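Local coordinates for protein 6-aminohexanoate-dimer hydrolase (PDB 4GB7) that is a putative 6-aminohexanoate-dimer hydrolase of the beta-lactamase clan that probably cleaves amide bonds with a serine nucleophile, at residues His136-Ala139 and Ser140-Lys143. Sequence-based numbering, arbitrary orientation.
Sequences HGMA and SLAK
At the flat peptide group of Met138, Leu141 N approaches Met138 O from above the carbonyl plane, tilted 38° out of it and not on a lone pair, and still bonds to it at 3.0 Å. Leu141 CB sits 3.5 Å from Met138 O. Leu141 CB also meets Met138 CB at 3.8 Å, so the apolar side chains touch at their bases. The His136 imidazole, one residue before Gly137, stacks on Phe392 and makes an edge-to-face contact with Tyr130. Both ring nitrogens are engaged: His136 ND1 donates within the ring plane to a lone pair of Gly137 O at 2.6 Å, while NE2 bonds to Asp111, which fixes the ring's rotation. The Met138–Leu141 bond closes a type II' beta turn, with Ala139 at a positive phi of 49° and Ser140 following, between edge strand 136-137 and helix 143-155. A weak bond from Ala142 N to Ala139 O, 3.5 Å long, follows one residue on, leading toward the helix. A water lies 2.6 Å from Ala139 O and donates to it. The turn delivers Ser140 and Lys143, which fit the SxxK motif of serine beta-lactamases and related esterases, where the serine is the nucleophile; Ser140 probably has that role here. Lys143 is extended at chi2 and chi3, then chi4 of 70° turns the amine aside, where Lys143 NZ is hydrogen-bonded to Ser140 OG at 2.6 Å. Asn251 and the Ser300 carbonyl also hold NZ, and Tyr249 OH bonds to Ser140 OG. A nitrate ion, probably from the crystallisation liquor, is hydrogen-bonded to the serine hydroxyl.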
loop_
_atom_site.group_PDB
_atom_site.type_symbol
_atom_site.label_atom_id
_atom_site.label_comp_id
_atom_site.label_asym_id
_atom_site.label_seq_id
_atom_site.Cartn_x
_atom_site.Cartn_y
_atom_site.Cartn_z
ATOM N N HIS A 136 1.595 9.732 6.954
ATOM C CA HIS A 136 0.187 9.606 6.579
ATOM C C HIS A 136 -0.185 8.165 6.507
ATOM O O HIS A 136 0.645 7.326 6.168
ATOM C CB HIS A 136 0.061 10.190 5.167
ATOM C CG HIS A 136 -1.361 10.487 4.742
ATOM N ND1 HIS A 136 -2.233 9.535 4.365
ATOM C CD2 HIS A 136 -2.027 11.710 4.638
ATOM C CE1 HIS A 136 -3.407 10.124 4.024
ATOM N NE2 HIS A 136 -3.288 11.455 4.219
ATOM N N GLY A 137 -1.429 7.831 6.819
ATOM C CA GLY A 137 -1.939 6.475 6.546
ATOM C C GLY A 137 -1.871 6.143 5.067
ATOM O O GLY A 137 -2.021 6.985 4.234
HETATM N N MSE A 138 -1.561 4.902 4.744
HETATM C CA MSE A 138 -1.454 4.498 3.348
HETATM C C MSE A 138 -2.258 3.228 2.992
HETATM O O MSE A 138 -2.177 2.758 1.864
HETATM C CB MSE A 138 0.026 4.264 3.007
HETATM C CG MSE A 138 0.893 5.433 3.288
HETATM SE SE MSE A 138 2.639 5.295 2.504
HETATM C CE MSE A 138 3.253 3.646 3.144
ATOM N N ALA A 139 -3.018 2.695 3.945
ATOM C CA ALA A 139 -3.866 1.545 3.711
ATOM C C ALA A 139 -3.022 0.467 3.021
ATOM O O ALA A 139 -1.943 0.179 3.494
ATOM C CB ALA A 139 -5.116 1.922 2.917
ATOM N N SER A 140 -3.449 -0.079 1.892
ATOM C CA SER A 140 -2.785 -1.252 1.291
ATOM C C SER A 140 -1.471 -0.941 0.551
ATOM O O SER A 140 -0.832 -1.850 0.065
ATOM C CB SER A 140 -3.747 -1.983 0.320
ATOM O OG SER A 140 -4.786 -2.662 0.999
ATOM N N LEU A 141 -1.028 0.316 0.500
ATOM C CA LEU A 141 0.306 0.610 -0.029
ATOM C C LEU A 141 1.377 -0.171 0.730
ATOM O O LEU A 141 2.382 -0.461 0.169
ATOM C CB LEU A 141 0.649 2.077 -0.012
ATOM C CG LEU A 141 0.175 2.902 -1.194
ATOM C CD1 LEU A 141 -1.126 2.529 -1.836
ATOM C CD2 LEU A 141 0.311 4.392 -0.927
ATOM N N ALA A 142 1.149 -0.475 2.016
ATOM C CA ALA A 142 2.049 -1.310 2.782
ATOM C C ALA A 142 2.392 -2.607 2.152
ATOM O O ALA A 142 3.517 -3.152 2.403
ATOM C CB ALA A 142 1.434 -1.592 4.171
ATOM N N LYS A 143 1.496 -3.161 1.350
ATOM C CA LYS A 143 1.711 -4.565 0.936
ATOM C C LYS A 143 3.000 -4.795 0.141
ATOM O O LYS A 143 3.627 -5.870 0.217
ATOM C CB LYS A 143 0.508 -5.036 0.115
ATOM C CG LYS A 143 -0.761 -5.139 0.928
ATOM C CD LYS A 143 -1.927 -5.699 0.151
ATOM C CE LYS A 143 -3.113 -6.087 1.051
ATOM N NZ LYS A 143 -3.862 -4.952 1.680
HETATM O O HOH W 1 0.095 1.151 4.828
#